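Local coordinates for protein PA4485 (Pseudomonas aeruginosa, PDB 4AVR) that probably acts as a lytic transglycosylase of the RlpA family, cleaving peptidoglycan with a preference for naked glycan strands that lack stem peptides, at residues M29-V42 against V55-I69. Numbering follows the deposited sequence.
Sequences MTAAHRTLPFGARV and VRINDRGPFRRGRII
The carbonyl oxygen of L36 is gripped end-on by both terminal nitrogens of R60, 2.8 Å from NH1 and 3.0 Å from NH2, an example of how an arginine can brace a loop through backbone carbonyls. NH1 also donates to H33 O at 2.9 Å, and all three bonds lie in the guanidinium plane. The chain of R60 bends at chi2 (-63°), bringing the guanidinium flat onto the F38 ring, with centres 4.2 Å apart and planes 22° apart, so edge bonds and the stack together fix its rotation. R34 repeats the principle: extended from CG to NE, it puts NH1 2.7 Å from R67 O, in the carbonyl plane, while P62 O sits over one guanidinium face. A water joins R34 N and NH1 to I68 O. On the sheet face carrying A31, V55 and I57, I57 packs CG1 against V42 CG2 at 3.9 Å, and A31 CB meets V55 CG2 at 3.6 Å. On the opposite sheet face, T30 CG2 lies over the guanidinium of R56, which is salt-bridged to E22. Strand 55-59 thus runs between strand 30-32, its parallel neighbour, and strand 41-42, its antiparallel hairpin partner, a mixed pairing consistent with the double-psi beta-barrel of the RlpA family.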
loop_
_atom_site.group_PDB
_atom_site.type_symbol
_atom_site.label_atom_id
_atom_site.label_comp_id
_atom_site.label_asym_id
_atom_site.label_seq_id
_atom_site.Cartn_x
_atom_site.Cartn_y
_atom_site.Cartn_z
ATOM N N MET A 29 -10.881 -8.809 -5.229
ATOM C CA MET A 29 -9.946 -9.881 -4.863
ATOM C C MET A 29 -8.977 -10.091 -6.012
ATOM O O MET A 29 -9.031 -11.090 -6.729
ATOM C CB MET A 29 -10.697 -11.159 -4.543
ATOM C CG MET A 29 -11.490 -11.048 -3.244
ATOM S SD MET A 29 -10.447 -10.913 -1.773
ATOM C CE MET A 29 -9.788 -12.561 -1.638
ATOM N N THR A 30 -8.089 -9.127 -6.185
ATOM C CA THR A 30 -7.200 -9.067 -7.334
ATOM C C THR A 30 -5.752 -9.052 -6.878
ATOM O O THR A 30 -5.438 -8.794 -5.702
ATOM C CB THR A 30 -7.495 -7.839 -8.223
ATOM O OG1 THR A 30 -7.473 -6.651 -7.425
ATOM C CG2 THR A 30 -8.865 -7.967 -8.870
ATOM N N ALA A 31 -4.860 -9.322 -7.831
ATOM C CA ALA A 31 -3.441 -9.360 -7.558
ATOM C C ALA A 31 -2.602 -9.129 -8.806
ATOM O O ALA A 31 -3.051 -9.290 -9.939
ATOM C CB ALA A 31 -3.056 -10.691 -6.913
ATOM N N ALA A 32 -1.351 -8.766 -8.554
ATOM C CA ALA A 32 -0.305 -8.622 -9.555
ATOM C C ALA A 32 0.624 -9.814 -9.543
ATOM O O ALA A 32 1.023 -10.273 -8.475
ATOM C CB ALA A 32 0.513 -7.369 -9.288
ATOM N N HIS A 33 1.010 -10.270 -10.733
ATOM C CA HIS A 33 1.976 -11.345 -10.907
ATOM C C HIS A 33 2.745 -11.056 -12.172
ATOM O O HIS A 33 2.214 -10.441 -13.096
ATOM C CB HIS A 33 1.243 -12.680 -10.993
ATOM C CG HIS A 33 2.154 -13.884 -11.008
ATOM N ND1 HIS A 33 2.641 -14.425 -12.155
ATOM C CD2 HIS A 33 2.657 -14.633 -9.964
ATOM C CE1 HIS A 33 3.407 -15.478 -11.839
ATOM N NE2 HIS A 33 3.423 -15.608 -10.507
ATOM N N ARG A 34 3.997 -11.487 -12.251
ATOM C CA ARG A 34 4.827 -11.106 -13.404
ATOM C C ARG A 34 4.411 -11.730 -14.721
ATOM O O ARG A 34 4.623 -11.135 -15.772
ATOM C CB ARG A 34 6.284 -11.445 -13.148
ATOM C CG ARG A 34 6.970 -10.510 -12.172
ATOM C CD ARG A 34 8.350 -11.030 -11.875
ATOM N NE ARG A 34 9.033 -10.263 -10.841
ATOM C CZ ARG A 34 8.827 -10.402 -9.536
ATOM N NH1 ARG A 34 7.937 -11.294 -9.101
ATOM N NH2 ARG A 34 9.509 -9.661 -8.668
ATOM N N THR A 35 3.862 -12.938 -14.675
ATOM C CA THR A 35 3.666 -13.709 -15.913
ATOM C C THR A 35 2.308 -14.377 -16.104
ATOM O O THR A 35 1.953 -14.672 -17.249
ATOM C CB THR A 35 4.749 -14.801 -16.067
ATOM O OG1 THR A 35 4.684 -15.703 -14.952
ATOM C CG2 THR A 35 6.135 -14.185 -16.176
ATOM N N LEU A 36 1.549 -14.638 -15.046
ATOM C CA LEU A 36 0.280 -15.345 -15.232
ATOM C C LEU A 36 -0.668 -14.517 -16.104
ATOM O O LEU A 36 -0.697 -13.284 -16.015
ATOM C CB LEU A 36 -0.389 -15.652 -13.888
ATOM C CG LEU A 36 0.180 -16.866 -13.176
ATOM C CD1 LEU A 36 -0.240 -16.853 -11.704
ATOM C CD2 LEU A 36 -0.225 -18.169 -13.858
ATOM N N PRO A 37 -1.448 -15.178 -16.965
ATOM C CA PRO A 37 -2.392 -14.425 -17.784
ATOM C C PRO A 37 -3.412 -13.640 -16.954
ATOM O O PRO A 37 -3.819 -14.094 -15.884
ATOM C CB PRO A 37 -3.109 -15.510 -18.601
ATOM C CG PRO A 37 -2.218 -16.697 -18.532
ATOM C CD PRO A 37 -1.527 -16.628 -17.213
ATOM N N PHE A 38 -3.813 -12.473 -17.435
ATOM C CA PHE A 38 -4.856 -11.717 -16.769
ATOM C C PHE A 38 -6.133 -12.549 -16.693
ATOM O O PHE A 38 -6.555 -13.150 -17.681
ATOM C CB PHE A 38 -5.115 -10.385 -17.474
ATOM C CG PHE A 38 -3.935 -9.457 -17.513
ATOM C CD1 PHE A 38 -3.165 -9.223 -16.384
ATOM C CD2 PHE A 38 -3.599 -8.781 -18.679
ATOM C CE1 PHE A 38 -2.085 -8.363 -16.426
ATOM C CE2 PHE A 38 -2.528 -7.916 -18.739
ATOM C CZ PHE A 38 -1.773 -7.701 -17.606
ATOM N N GLY A 39 -6.718 -12.588 -15.502
ATOM C CA GLY A 39 -7.895 -13.387 -15.246
ATOM C C GLY A 39 -7.595 -14.709 -14.566
ATOM O O GLY A 39 -8.506 -15.362 -14.064
ATOM N N ALA A 40 -6.331 -15.121 -14.549
ATOM C CA ALA A 40 -5.941 -16.364 -13.881
ATOM C C ALA A 40 -6.318 -16.309 -12.404
ATOM O O ALA A 40 -6.113 -15.305 -11.740
ATOM C CB ALA A 40 -4.446 -16.613 -14.020
ATOM N N ARG A 41 -6.880 -17.405 -11.907
ATOM C CA ARG A 41 -7.204 -17.562 -10.489
ATOM C C ARG A 41 -6.058 -18.265 -9.773
ATOM O O ARG A 41 -5.544 -19.273 -10.251
ATOM C CB ARG A 41 -8.518 -18.343 -10.296
ATOM C CG ARG A 41 -9.749 -17.594 -10.786
ATOM C CD ARG A 41 -11.050 -18.376 -10.690
ATOM N NE ARG A 41 -11.474 -18.682 -9.316
ATOM C CZ ARG A 41 -11.504 -19.897 -8.763
ATOM N NH1 ARG A 41 -11.116 -20.971 -9.440
ATOM N NH2 ARG A 41 -11.925 -20.032 -7.513
ATOM N N VAL A 42 -5.693 -17.735 -8.610
ATOM C CA VAL A 42 -4.567 -18.216 -7.844
ATOM C C VAL A 42 -4.959 -18.342 -6.379
ATOM O O VAL A 42 -5.458 -17.379 -5.792
ATOM C CB VAL A 42 -3.401 -17.215 -7.969
ATOM C CG1 VAL A 42 -2.180 -17.669 -7.180
ATOM C CG2 VAL A 42 -3.033 -16.978 -9.437
ATOM N N VAL A 55 -7.348 -15.177 -5.458
ATOM C CA VAL A 55 -7.310 -13.892 -6.158
ATOM C C VAL A 55 -7.272 -14.112 -7.659
ATOM O O VAL A 55 -6.957 -15.200 -8.144
ATOM C CB VAL A 55 -6.101 -13.037 -5.723
ATOM C CG1 VAL A 55 -6.215 -12.627 -4.255
ATOM C CG2 VAL A 55 -4.784 -13.757 -6.014
ATOM N N ARG A 56 -7.631 -13.050 -8.378
ATOM C CA ARG A 56 -7.628 -13.010 -9.836
ATOM C C ARG A 56 -6.527 -12.050 -10.282
ATOM O O ARG A 56 -6.453 -10.917 -9.794
ATOM C CB ARG A 56 -9.013 -12.480 -10.264
ATOM C CG ARG A 56 -9.243 -12.232 -11.730
ATOM C CD ARG A 56 -10.692 -11.812 -11.955
ATOM N NE ARG A 56 -11.096 -10.559 -11.285
ATOM C CZ ARG A 56 -10.927 -9.348 -11.804
ATOM N NH1 ARG A 56 -10.356 -9.187 -12.994
ATOM N NH2 ARG A 56 -11.347 -8.282 -11.143
ATOM N N ILE A 57 -5.674 -12.465 -11.221
ATOM C CA ILE A 57 -4.562 -11.640 -11.682
ATOM C C ILE A 57 -5.078 -10.539 -12.621
ATOM O O ILE A 57 -5.744 -10.826 -13.620
ATOM C CB ILE A 57 -3.474 -12.480 -12.397
ATOM C CG1 ILE A 57 -2.969 -13.598 -11.459
ATOM C CG2 ILE A 57 -2.350 -11.585 -12.913
ATOM C CD1 ILE A 57 -2.479 -13.122 -10.095
ATOM N N ASN A 58 -4.761 -9.294 -12.303
ATOM C CA ASN A 58 -5.138 -8.168 -13.167
ATOM C C ASN A 58 -4.045 -7.116 -13.312
ATOM O O ASN A 58 -4.322 -6.033 -13.799
ATOM C CB ASN A 58 -6.475 -7.534 -12.729
ATOM C CG ASN A 58 -6.320 -6.638 -11.530
ATOM O OD1 ASN A 58 -5.290 -6.666 -10.861
ATOM N ND2 ASN A 58 -7.343 -5.820 -11.255
ATOM N N ASP A 59 -2.811 -7.424 -12.919
ATOM C CA ASP A 59 -1.757 -6.421 -12.960
ATOM C C ASP A 59 -0.394 -7.089 -13.049
ATOM O O ASP A 59 -0.264 -8.292 -12.808
ATOM C CB ASP A 59 -1.838 -5.517 -11.716
ATOM C CG ASP A 59 -1.236 -4.127 -11.915
ATOM O OD1 ASP A 59 -0.776 -3.779 -13.022
ATOM O OD2 ASP A 59 -1.246 -3.357 -10.927
ATOM N N ARG A 60 0.598 -6.277 -13.401
ATOM C CA ARG A 60 1.991 -6.661 -13.434
ATOM C C ARG A 60 2.727 -6.037 -12.258
ATOM O O ARG A 60 2.128 -5.437 -11.372
ATOM C CB ARG A 60 2.604 -6.296 -14.805
ATOM C CG ARG A 60 1.940 -7.016 -15.970
ATOM C CD ARG A 60 2.132 -8.517 -15.878
ATOM N NE ARG A 60 1.401 -9.228 -16.919
ATOM C CZ ARG A 60 0.821 -10.419 -16.748
ATOM N NH1 ARG A 60 0.886 -11.046 -15.576
ATOM N NH2 ARG A 60 0.145 -10.996 -17.739
ATOM N N GLY A 61 4.039 -6.228 -12.250
ATOM C CA GLY A 61 4.779 -6.348 -10.999
ATOM C C GLY A 61 4.538 -7.747 -10.431
ATOM O O GLY A 61 3.837 -8.550 -11.021
ATOM N N PRO A 62 5.089 -8.045 -9.243
ATOM C CA PRO A 62 5.856 -7.159 -8.381
ATOM C C PRO A 62 7.186 -6.663 -8.917
ATOM O O PRO A 62 7.709 -7.157 -9.930
ATOM C CB PRO A 62 6.126 -8.015 -7.144
ATOM C CG PRO A 62 5.069 -9.048 -7.151
ATOM C CD PRO A 62 4.726 -9.300 -8.561
ATOM N N PHE A 63 7.751 -5.720 -8.173
ATOM C CA PHE A 63 8.895 -4.924 -8.599
ATOM C C PHE A 63 10.190 -5.156 -7.795
ATOM O O PHE A 63 11.159 -4.417 -7.982
ATOM C CB PHE A 63 8.520 -3.433 -8.541
ATOM C CG PHE A 63 7.290 -3.106 -9.333
ATOM C CD1 PHE A 63 7.267 -3.334 -10.707
ATOM C CD2 PHE A 63 6.138 -2.610 -8.725
ATOM C CE1 PHE A 63 6.142 -3.050 -11.456
ATOM C CE2 PHE A 63 5.009 -2.325 -9.471
ATOM C CZ PHE A 63 5.008 -2.544 -10.841
ATOM N N ARG A 64 10.200 -6.153 -6.906
ATOM C CA ARG A 64 11.397 -6.510 -6.159
ATOM C C ARG A 64 11.659 -8.016 -6.273
ATOM O O ARG A 64 10.723 -8.810 -6.182
ATOM C CB ARG A 64 11.209 -6.148 -4.671
ATOM C CG ARG A 64 11.102 -4.658 -4.353
ATOM C CD ARG A 64 12.431 -3.929 -4.471
ATOM N NE ARG A 64 13.300 -4.206 -3.332
ATOM C CZ ARG A 64 14.584 -3.869 -3.274
ATOM N NH1 ARG A 64 15.172 -3.259 -4.301
ATOM N NH2 ARG A 64 15.292 -4.156 -2.191
ATOM N N ARG A 65 12.932 -8.400 -6.448
ATOM C CA ARG A 65 13.379 -9.791 -6.375
ATOM C C ARG A 65 12.935 -10.361 -5.030
ATOM O O ARG A 65 13.062 -9.702 -3.990
ATOM C CB ARG A 65 14.905 -9.904 -6.416
ATOM C CG ARG A 65 15.590 -9.451 -7.698
ATOM C CD ARG A 65 17.105 -9.447 -7.509
ATOM N NE ARG A 65 17.545 -8.395 -6.587
ATOM C CZ ARG A 65 18.779 -8.272 -6.090
ATOM N NH1 ARG A 65 19.736 -9.142 -6.405
ATOM N NH2 ARG A 65 19.063 -7.268 -5.263
ATOM N N GLY A 66 12.395 -11.571 -5.069
ATOM C CA GLY A 66 11.905 -12.222 -3.872
ATOM C C GLY A 66 10.434 -12.007 -3.585
ATOM O O GLY A 66 9.868 -12.721 -2.761
ATOM N N ARG A 67 9.830 -11.019 -4.249
ATOM C CA ARG A 67 8.400 -10.733 -4.103
ATOM C C ARG A 67 7.680 -11.401 -5.272
ATOM O O ARG A 67 8.002 -11.143 -6.426
ATOM C CB ARG A 67 8.155 -9.208 -4.044
ATOM C CG ARG A 67 6.734 -8.797 -3.611
ATOM C CD ARG A 67 6.643 -7.330 -3.208
ATOM N NE ARG A 67 7.598 -6.990 -2.159
ATOM C CZ ARG A 67 8.206 -5.809 -2.031
ATOM N NH1 ARG A 67 7.986 -4.823 -2.903
ATOM N NH2 ARG A 67 9.092 -5.644 -1.049
ATOM N N ILE A 68 6.702 -12.264 -4.968
ATOM C CA ILE A 68 6.020 -13.062 -5.979
ATOM C C ILE A 68 4.639 -12.534 -6.354
ATOM O O ILE A 68 4.195 -12.761 -7.473
ATOM C CB ILE A 68 5.945 -14.548 -5.520
ATOM C CG1 ILE A 68 5.608 -15.474 -6.691
ATOM C CG2 ILE A 68 4.994 -14.761 -4.352
ATOM C CD1 ILE A 68 5.787 -16.941 -6.351
ATOM N N ILE A 69 3.955 -11.852 -5.440
ATOM C CA ILE A 69 2.586 -11.416 -5.707
ATOM C C ILE A 69 2.274 -10.198 -4.861
ATOM O O ILE A 69 2.750 -10.089 -3.741
ATOM C CB ILE A 69 1.597 -12.582 -5.453
ATOM C CG1 ILE A 69 0.220 -12.341 -6.075
ATOM C CG2 ILE A 69 1.512 -12.954 -3.975
ATOM C CD1 ILE A 69 -0.615 -13.600 -6.192
HETATM O O HOH W 1 -8.428 -4.230 -8.724
HETATM O O HOH W 2 5.492 -12.751 -9.997
#